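Local coordinates for cyclic nucleotide-binding protein (Brucella abortus biovar 1, PDB 5D1I) that is of unknown function but has a cyclic nucleotide-binding-like beta-barrel domain and may, judging by its family, act as a DNA-binding transcription factor, at residues Y61-G66 against T111-I116; E49-G54 against T103-D108; I68-E73 against R82-G87. All blocks are in the same frame, centred on the assembly; numbering follows the deposited sequence.

Overall arrangement
After two N-terminal helices the chain enters the barrel with strand 40-44. Residues 49-54 form the first half of contact 2 and 61-66 the first half of contact 1. The hairpin of contact 3 then closes at once, 68-73 against 82-87, within the spans of both others. Later 103-108 returns to 49-54, closing contact 2, and 111-116 returns to 61-66, closing contact 1, so these two long closures cross. Contacts 2 and 3 build the four-stranded sheet, whereas contact 1 belongs to the other sheet. Packing of Tyr61 on Leu50 and Phe51 joins the sheets, and a probable hydrogen bond from Gly87 N to Ile63 O ties the loop following the hairpin to contact 1.

Contact 1. Residues Y61-G66 against T111-I116; sequences YIIVTG and TEVIRI
The carbonyl oxygen of Glu112 is gripped by two successive amides of the facing chain: Val64 N donates to Glu112 O at 2.8 Å, nearly along the C=O axis, and Thr65 N adds a weak, longer bond to the same oxygen. Two residues set against one make a classic beta bulge, which shifts the antiparallel register by one after Ile63. Ahead of the bulge, Ile62 and Ile114 form a regular hydrogen-bonded pair, with Ile114 N only 2.7 Å from Ile62 O; beyond it, Glu112 N closes back on Thr65 O.

The side chains sort to two faces. On one, Tyr61 and Arg115 lie side by side and point the same way, Tyr61 CE1 meeting Arg115 CG at 3.6 Å. Ring and guanidinium planes stand 55° apart, so the arginine offers its aliphatic stem rather than a stacked cation. That stem runs straight from the strand, CG anti to the backbone N (chi1 -174°), before bending to carry NE to a salt bridge with Glu40. Val113 CG2 rests against Tyr61 CD1 (4.0 Å) and fills the same layer. Beside the Ile62-Ile114 pair, Ile62 CD1 touches Ile116 CG1 at 3.7 Å and Val64 CG2, at the bulge, lies equally far from Ile114 CG1, while helix 11-18 packs over Ile62 and Val64. Past the bulge, Thr111 OG1, hydrogen-bonded to Val109 O, comes within 3.5 Å of Gly66 CA, where backbone angles and space alike call for glycine.

Strand 40-44 flanks 111-117 on its other edge, and Arg41 pairs with Glu112. The polar grip across this part of the barrel sheet is thus borne by the main chain; the side chains supply apolar cover and lead their charges to the neighbouring strand.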
loop_
_atom_site.group_PDB
_atom_site.type_symbol
_atom_site.label_atom_id
_atom_site.label_comp_id
_atom_site.label_asym_id
_atom_site.label_seq_id
_atom_site.Cartn_x
_atom_site.Cartn_y
_atom_site.Cartn_z
ATOM N N TYR A 61 -4.398 3.192 9.191
ATOM C CA TYR A 61 -5.155 1.990 9.501
ATOM C C TYR A 61 -5.046 1.010 8.348
ATOM O O TYR A 61 -5.250 1.381 7.196
ATOM C CB TYR A 61 -6.628 2.318 9.759
ATOM C CG TYR A 61 -6.874 3.265 10.910
ATOM C CD1 TYR A 61 -7.056 2.784 12.200
ATOM C CD2 TYR A 61 -6.940 4.639 10.708
ATOM C CE1 TYR A 61 -7.284 3.639 13.257
ATOM C CE2 TYR A 61 -7.171 5.504 11.764
ATOM C CZ TYR A 61 -7.340 4.997 13.035
ATOM O OH TYR A 61 -7.574 5.844 14.095
ATOM N N ILE A 62 -4.736 -0.243 8.658
ATOM C CA ILE A 62 -4.717 -1.280 7.639
ATOM C C ILE A 62 -5.811 -2.279 7.962
ATOM O O ILE A 62 -5.894 -2.773 9.087
ATOM C CB ILE A 62 -3.350 -1.999 7.554
ATOM C CG1 ILE A 62 -2.239 -1.019 7.162
ATOM C CG2 ILE A 62 -3.408 -3.130 6.551
ATOM C CD1 ILE A 62 -1.581 -0.316 8.332
ATOM N N ILE A 63 -6.666 -2.557 6.984
ATOM C CA ILE A 63 -7.764 -3.495 7.186
ATOM C C ILE A 63 -7.269 -4.932 7.142
ATOM O O ILE A 63 -6.569 -5.324 6.210
ATOM C CB ILE A 63 -8.867 -3.315 6.131
ATOM C CG1 ILE A 63 -9.418 -1.892 6.171
ATOM C CG2 ILE A 63 -9.992 -4.323 6.356
ATOM C CD1 ILE A 63 -10.475 -1.626 5.116
ATOM N N VAL A 64 -7.632 -5.705 8.159
ATOM C CA VAL A 64 -7.330 -7.128 8.194
ATOM C C VAL A 64 -8.542 -7.926 7.725
ATOM O O VAL A 64 -8.463 -8.689 6.763
ATOM C CB VAL A 64 -6.923 -7.587 9.605
ATOM C CG1 VAL A 64 -6.696 -9.093 9.635
ATOM C CG2 VAL A 64 -5.677 -6.847 10.061
ATOM N N THR A 65 -9.664 -7.750 8.413
ATOM C CA THR A 65 -10.922 -8.349 7.982
ATOM C C THR A 65 -12.037 -7.310 8.035
ATOM O O THR A 65 -12.000 -6.400 8.859
ATOM C CB THR A 65 -11.319 -9.565 8.851
ATOM O OG1 THR A 65 -11.481 -9.152 10.213
ATOM C CG2 THR A 65 -10.263 -10.657 8.775
ATOM N N GLY A 66 -13.022 -7.444 7.152
ATOM C CA GLY A 66 -14.176 -6.563 7.172
ATOM C C GLY A 66 -14.271 -5.643 5.971
ATOM O O GLY A 66 -13.508 -5.766 5.011
ATOM N N THR A 111 -15.360 -4.987 11.580
ATOM C CA THR A 111 -14.115 -4.846 10.834
ATOM C C THR A 111 -12.927 -4.747 11.778
ATOM O O THR A 111 -12.971 -4.028 12.778
ATOM C CB THR A 111 -14.163 -3.602 9.919
ATOM O OG1 THR A 111 -15.214 -3.764 8.960
ATOM C CG2 THR A 111 -12.842 -3.391 9.186
ATOM N N GLU A 112 -11.869 -5.484 11.464
ATOM C CA GLU A 112 -10.666 -5.459 12.275
ATOM C C GLU A 112 -9.550 -4.758 11.533
ATOM O O GLU A 112 -9.232 -5.104 10.394
ATOM C CB GLU A 112 -10.241 -6.874 12.663
ATOM C CG GLU A 112 -8.909 -6.922 13.379
ATOM C CD GLU A 112 -8.775 -8.132 14.276
ATOM O OE1 GLU A 112 -7.631 -8.587 14.486
ATOM O OE2 GLU A 112 -9.808 -8.621 14.781
ATOM N N VAL A 113 -8.963 -3.760 12.182
ATOM C CA VAL A 113 -7.905 -2.977 11.566
ATOM C C VAL A 113 -6.649 -2.959 12.426
ATOM O O VAL A 113 -6.702 -3.133 13.643
ATOM C CB VAL A 113 -8.346 -1.521 11.303
ATOM C CG1 VAL A 113 -9.507 -1.476 10.316
ATOM C CG2 VAL A 113 -8.715 -0.830 12.608
ATOM N N ILE A 114 -5.519 -2.753 11.766
ATOM C CA ILE A 114 -4.245 -2.546 12.429
ATOM C C ILE A 114 -3.931 -1.056 12.402
ATOM O O ILE A 114 -3.889 -0.458 11.328
ATOM C CB ILE A 114 -3.122 -3.335 11.734
ATOM C CG1 ILE A 114 -3.253 -4.828 12.035
ATOM C CG2 ILE A 114 -1.766 -2.815 12.151
ATOM C CD1 ILE A 114 -2.330 -5.694 11.209
ATOM N N ARG A 115 -3.736 -0.448 13.568
ATOM C CA ARG A 115 -3.419 0.975 13.617
ATOM C C ARG A 115 -1.929 1.210 13.813
ATOM O O ARG A 115 -1.341 0.754 14.791
ATOM C CB ARG A 115 -4.194 1.676 14.731
ATOM C CG ARG A 115 -4.011 3.188 14.731
ATOM C CD ARG A 115 -4.629 3.838 15.968
ATOM N NE ARG A 115 -3.799 3.650 17.151
ATOM C CZ ARG A 115 -2.907 4.535 17.586
ATOM N NH1 ARG A 115 -2.737 5.683 16.941
ATOM N NH2 ARG A 115 -2.188 4.279 18.671
ATOM N N ILE A 116 -1.327 1.929 12.875
ATOM C CA ILE A 116 0.085 2.261 12.958
ATOM C C ILE A 116 0.231 3.736 13.265
ATOM O O ILE A 116 -0.123 4.579 12.444
ATOM C CB ILE A 116 0.835 1.947 11.649
ATOM C CG1 ILE A 116 0.565 0.516 11.193
ATOM C CG2 ILE A 116 2.333 2.184 11.826
ATOM C CD1 ILE A 116 1.181 -0.521 12.082
#

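Contact 2. Residues E49-G54 against T103-D108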
loop_
_atom_site.group_PDB
_atom_site.type_symbol
_atom_site.label_atom_id
_atom_site.label_comp_id
_atom_site.label_asym_id
_atom_site.label_seq_id
_atom_site.Cartn_x
_atom_site.Cartn_y
_atom_site.Cartn_z
ATOM N N GLU A 49 -17.530 4.942 12.833
ATOM C CA GLU A 49 -16.627 5.755 12.042
ATOM C C GLU A 49 -15.256 5.789 12.674
ATOM O O GLU A 49 -15.111 5.968 13.886
ATOM C CB GLU A 49 -17.170 7.162 11.882
ATOM C CG GLU A 49 -18.416 7.213 11.043
ATOM C CD GLU A 49 -18.860 8.622 10.776
ATOM O OE1 GLU A 49 -18.104 9.371 10.121
ATOM O OE2 GLU A 49 -19.965 8.978 11.226
ATOM N N LEU A 50 -14.250 5.602 11.831
ATOM C CA LEU A 50 -12.861 5.610 12.247
ATOM C C LEU A 50 -12.399 7.043 12.484
ATOM O O LEU A 50 -11.699 7.335 13.452
ATOM C CB LEU A 50 -12.003 4.932 11.179
ATOM C CG LEU A 50 -10.799 4.110 11.621
ATOM C CD1 LEU A 50 -11.114 3.341 12.892
ATOM C CD2 LEU A 50 -10.406 3.167 10.498
ATOM N N PHE A 51 -12.812 7.933 11.591
ATOM C CA PHE A 51 -12.394 9.327 11.637
ATOM C C PHE A 51 -13.306 10.200 10.788
ATOM O O PHE A 51 -14.052 9.696 9.950
ATOM C CB PHE A 51 -10.948 9.464 11.153
ATOM C CG PHE A 51 -10.667 8.738 9.864
ATOM C CD1 PHE A 51 -11.172 9.201 8.659
ATOM C CD2 PHE A 51 -9.888 7.595 9.858
ATOM C CE1 PHE A 51 -10.908 8.542 7.483
ATOM C CE2 PHE A 51 -9.624 6.930 8.682
ATOM C CZ PHE A 51 -10.133 7.401 7.493
ATOM N N ARG A 52 -13.227 11.511 10.989
ATOM C CA ARG A 52 -13.998 12.439 10.174
ATOM C C ARG A 52 -13.139 12.999 9.047
ATOM O O ARG A 52 -11.946 13.229 9.221
ATOM C CB ARG A 52 -14.563 13.574 11.035
ATOM C CG ARG A 52 -15.402 14.589 10.269
ATOM C CD ARG A 52 -16.696 14.915 11.006
ATOM N NE ARG A 52 -17.551 15.822 10.244
ATOM C CZ ARG A 52 -17.978 17.003 10.687
ATOM N NH1 ARG A 52 -17.642 17.424 11.899
ATOM N NH2 ARG A 52 -18.754 17.759 9.921
ATOM N N GLU A 53 -13.752 13.190 7.885
ATOM C CA GLU A 53 -13.110 13.851 6.759
ATOM C C GLU A 53 -12.561 15.216 7.173
ATOM O O GLU A 53 -13.264 16.009 7.796
ATOM C CB GLU A 53 -14.113 14.002 5.617
ATOM C CG GLU A 53 -13.559 14.584 4.337
ATOM C CD GLU A 53 -14.590 14.580 3.227
ATOM O OE1 GLU A 53 -14.279 14.097 2.119
ATOM O OE2 GLU A 53 -15.721 15.050 3.466
ATOM N N GLY A 54 -11.300 15.481 6.841
ATOM C CA GLY A 54 -10.684 16.758 7.165
ATOM C C GLY A 54 -10.052 16.803 8.544
ATOM O O GLY A 54 -9.415 17.788 8.910
ATOM N N THR A 103 -10.899 11.445 3.224
ATOM C CA THR A 103 -12.295 11.024 3.128
ATOM C C THR A 103 -12.859 10.705 4.501
ATOM O O THR A 103 -12.128 10.663 5.489
ATOM C CB THR A 103 -12.461 9.767 2.259
ATOM O OG1 THR A 103 -12.116 8.616 3.040
ATOM C CG2 THR A 103 -11.565 9.822 1.023
ATOM N N GLY A 104 -14.164 10.469 4.557
ATOM C CA GLY A 104 -14.756 9.847 5.724
ATOM C C GLY A 104 -14.587 8.348 5.567
ATOM O O GLY A 104 -14.245 7.872 4.485
ATOM N N ALA A 105 -14.808 7.604 6.643
ATOM C CA ALA A 105 -14.718 6.149 6.606
ATOM C C ALA A 105 -15.601 5.543 7.683
ATOM O O ALA A 105 -15.514 5.926 8.845
ATOM C CB ALA A 105 -13.282 5.698 6.790
ATOM N N VAL A 106 -16.450 4.598 7.291
ATOM C CA VAL A 106 -17.329 3.915 8.229
ATOM C C VAL A 106 -17.296 2.410 7.974
ATOM O O VAL A 106 -17.264 1.966 6.827
ATOM C CB VAL A 106 -18.784 4.441 8.126
ATOM C CG1 VAL A 106 -19.338 4.228 6.724
ATOM C CG2 VAL A 106 -19.682 3.782 9.167
ATOM N N ALA A 107 -17.274 1.629 9.049
ATOM C CA ALA A 107 -17.322 0.178 8.931
ATOM C C ALA A 107 -18.712 -0.272 8.505
ATOM O O ALA A 107 -19.695 0.033 9.177
ATOM C CB ALA A 107 -16.936 -0.478 10.249
ATOM N N ASP A 108 -18.788 -0.990 7.388
ATOM C CA ASP A 108 -20.054 -1.550 6.917
ATOM C C ASP A 108 -20.457 -2.745 7.762
ATOM O O ASP A 108 -21.625 -2.928 8.090
ATOM C CB ASP A 108 -19.952 -1.971 5.452
ATOM C CG ASP A 108 -19.582 -0.822 4.540
ATOM O OD1 ASP A 108 -19.893 0.335 4.887
ATOM O OD2 ASP A 108 -18.981 -1.071 3.477
#
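The ring of Phe51 turns its edge to Thr103, whose carbonyl oxygen lies in the ring plane with Phe51 CE1 at 3.2 Å from Thr103 O. With CG between the backbone N and the carbonyl carbon (chi1 48°), the ring's end swings closer to 103-108 than its CB does. That end reaches the methyl of Ala105 obliquely, with Phe51 CZ 3.6 Å from Ala105 CB, and Arg101 forms a cation-pi contact with the same ring.

Glu49 and Val106 face each other as a non-hydrogen-bonded antiparallel pair. Their side chains slant across one another, Glu49 CG meeting Val106 CB at 4.0 Å, and the glutamate's carboxylate goes on to a salt bridge with Arg78. The pair joins 49-51 to strand 104-107 at one margin, within this chain, of the four-stranded sheet in the cupin-like barrel. Thr103 probably lies near the end of the region that, in relatives, forms the phosphate-binding cassette.

The single hydrogen bond between the segments, Leu50 N to Ala105 O at 3.3 Å, approaches with the donor tilted 30° from the carbonyl plane, just where the chain turns its corner. Glu53 extends past Gly104, its CB 3.7 Å from Gly104 N; OE2 accepts a bond from Glu73 N, while the approach of OE1 to His72 ND1 is doubtfully short. Thr103 OG1 donates to Gly104 O at 2.7 Å from above the carbonyl plane, and Ser26 of the second subunit packs on this threonine.

Contact 3. Residues I68-E73 against R82-G87; sequences ITLFHE and RPVGPG
Residues Ile68 to Leu70 and Arg82 to Val84 pair as the two arms of an antiparallel beta hairpin, at the edge of the four-stranded sheet within this chain. Ile68 and Val84 are bonded in both directions, Val84 N lying 2.7 Å from Ile68 O and Ile68 N 3.0 Å from Val84 O. Further along, Leu70 N donates to Arg82 O at 2.9 Å, and the return bond from Arg82 N is weak.

The side chains of Ile68, Leu70, Arg82 and Val84 share one face. Leu70 lies alongside Arg82, and its CD1 sits over one face of the guanidinium, 3.8 Å from Arg82 NH1 and offset toward the rim. The leucine thus covers one side of the flat group, while its edge donors are used on the second subunit, NH1 on Glu25 O and NH2 on Gly19 O. Val84 meets Leu70 at about a right angle, Val84 CG1 being 3.9 Å from Leu70 CD1. With CG1 anti to the carbonyl carbon (chi1 -76°), Val84 CG2 takes the place between the backbone N and the carbonyl carbon and lies 3.8 Å from Ile68 CB.

On the opposite face, Thr69 stands across from Pro83 and bonds through OG1 to Asp108. Such a hairpin belongs to the cupin-like jelly roll of cyclic nucleotide-binding domains; here Ile68 and Val84 reach inward to Ile63 of the other sheet, while Leu70 and Arg82 meet the second subunit.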
loop_
_atom_site.group_PDB
_atom_site.type_symbol
_atom_site.label_atom_id
_atom_site.label_comp_id
_atom_site.label_asym_id
_atom_site.label_seq_id
_atom_site.Cartn_x
_atom_site.Cartn_y
_atom_site.Cartn_z
ATOM N N ILE A 68 -15.055 -1.419 4.822
ATOM C CA ILE A 68 -15.198 -0.022 5.179
ATOM C C ILE A 68 -15.606 0.776 3.948
ATOM O O ILE A 68 -14.992 0.650 2.891
ATOM C CB ILE A 68 -13.885 0.541 5.760
ATOM C CG1 ILE A 68 -13.679 0.043 7.192
ATOM C CG2 ILE A 68 -13.873 2.064 5.715
ATOM C CD1 ILE A 68 -12.323 0.400 7.769
ATOM N N THR A 69 -16.657 1.577 4.080
ATOM C CA THR A 69 -17.055 2.475 3.006
ATOM C C THR A 69 -16.381 3.834 3.157
ATOM O O THR A 69 -16.467 4.466 4.213
ATOM C CB THR A 69 -18.580 2.660 2.966
ATOM O OG1 THR A 69 -19.190 1.431 2.568
ATOM C CG2 THR A 69 -18.965 3.744 1.976
ATOM N N LEU A 70 -15.693 4.266 2.103
ATOM C CA LEU A 70 -15.102 5.597 2.052
ATOM C C LEU A 70 -16.104 6.561 1.444
ATOM O O LEU A 70 -16.766 6.230 0.464
ATOM C CB LEU A 70 -13.813 5.594 1.231
ATOM C CG LEU A 70 -12.737 4.581 1.615
ATOM C CD1 LEU A 70 -11.507 4.770 0.737
ATOM C CD2 LEU A 70 -12.372 4.714 3.086
ATOM N N PHE A 71 -16.218 7.756 2.011
ATOM C CA PHE A 71 -17.220 8.699 1.533
ATOM C C PHE A 71 -16.774 10.150 1.667
ATOM O O PHE A 71 -15.829 10.457 2.392
ATOM C CB PHE A 71 -18.545 8.488 2.283
ATOM C CG PHE A 71 -18.438 8.639 3.781
ATOM C CD1 PHE A 71 -18.561 9.885 4.381
ATOM C CD2 PHE A 71 -18.231 7.534 4.589
ATOM C CE1 PHE A 71 -18.470 10.022 5.757
ATOM C CE2 PHE A 71 -18.136 7.666 5.963
ATOM C CZ PHE A 71 -18.257 8.908 6.548
ATOM N N HIS A 72 -17.460 11.034 0.950
ATOM C CA HIS A 72 -17.258 12.469 1.097
ATOM C C HIS A 72 -18.469 13.085 1.774
ATOM O O HIS A 72 -19.598 12.686 1.504
ATOM C CB HIS A 72 -17.016 13.136 -0.260
ATOM C CG HIS A 72 -15.637 12.921 -0.801
ATOM N ND1 HIS A 72 -14.501 13.241 -0.089
ATOM C CD2 HIS A 72 -15.210 12.425 -1.986
ATOM C CE1 HIS A 72 -13.434 12.947 -0.810
ATOM N NE2 HIS A 72 -13.836 12.449 -1.966
ATOM N N GLU A 73 -18.235 14.052 2.653
ATOM C CA GLU A 73 -19.332 14.747 3.314
ATOM C C GLU A 73 -19.905 15.811 2.379
ATOM O O GLU A 73 -19.267 16.834 2.126
ATOM C CB GLU A 73 -18.859 15.375 4.627
ATOM C CG GLU A 73 -19.875 15.294 5.757
ATOM C CD GLU A 73 -19.859 13.956 6.475
ATOM O OE1 GLU A 73 -18.761 13.488 6.853
ATOM O OE2 GLU A 73 -20.947 13.374 6.662
ATOM N N ARG A 82 -16.290 4.558 -2.490
ATOM C CA ARG A 82 -16.113 3.144 -2.800
ATOM C C ARG A 82 -15.865 2.373 -1.506
ATOM O O ARG A 82 -15.498 2.969 -0.496
ATOM C CB ARG A 82 -14.940 2.943 -3.765
ATOM C CG ARG A 82 -13.590 3.227 -3.121
ATOM C CD ARG A 82 -12.426 3.015 -4.075
ATOM N NE ARG A 82 -11.213 2.682 -3.333
ATOM C CZ ARG A 82 -10.382 3.583 -2.827
ATOM N NH1 ARG A 82 -10.626 4.874 -2.991
ATOM N NH2 ARG A 82 -9.310 3.193 -2.153
ATOM N N PRO A 83 -16.071 1.048 -1.525
ATOM C CA PRO A 83 -15.714 0.237 -0.353
ATOM C C PRO A 83 -14.254 -0.222 -0.376
ATOM O O PRO A 83 -13.678 -0.371 -1.453
ATOM C CB PRO A 83 -16.659 -0.959 -0.462
ATOM C CG PRO A 83 -16.875 -1.114 -1.928
ATOM C CD PRO A 83 -16.872 0.286 -2.499
ATOM N N VAL A 84 -13.660 -0.429 0.796
ATOM C CA VAL A 84 -12.323 -1.016 0.881
ATOM C C VAL A 84 -12.330 -2.220 1.816
ATOM O O VAL A 84 -13.120 -2.280 2.762
ATOM C CB VAL A 84 -11.267 0.003 1.362
ATOM C CG1 VAL A 84 -10.913 0.967 0.239
ATOM C CG2 VAL A 84 -11.756 0.752 2.604
ATOM N N GLY A 85 -11.450 -3.179 1.544
ATOM C CA GLY A 85 -11.409 -4.414 2.307
ATOM C C GLY A 85 -10.001 -4.787 2.724
ATOM O O GLY A 85 -9.119 -3.935 2.745
ATOM N N PRO A 86 -9.786 -6.070 3.054
ATOM C CA PRO A 86 -8.496 -6.569 3.546
ATOM C C PRO A 86 -7.313 -6.069 2.720
ATOM O O PRO A 86 -7.345 -6.121 1.489
ATOM C CB PRO A 86 -8.645 -8.086 3.429
ATOM C CG PRO A 86 -10.111 -8.322 3.613
ATOM C CD PRO A 86 -10.788 -7.144 2.942
ATOM N N GLY A 87 -6.296 -5.552 3.401
ATOM C CA GLY A 87 -5.102 -5.078 2.731
ATOM C C GLY A 87 -5.087 -3.586 2.466
ATOM O O GLY A 87 -4.022 -3.004 2.271
#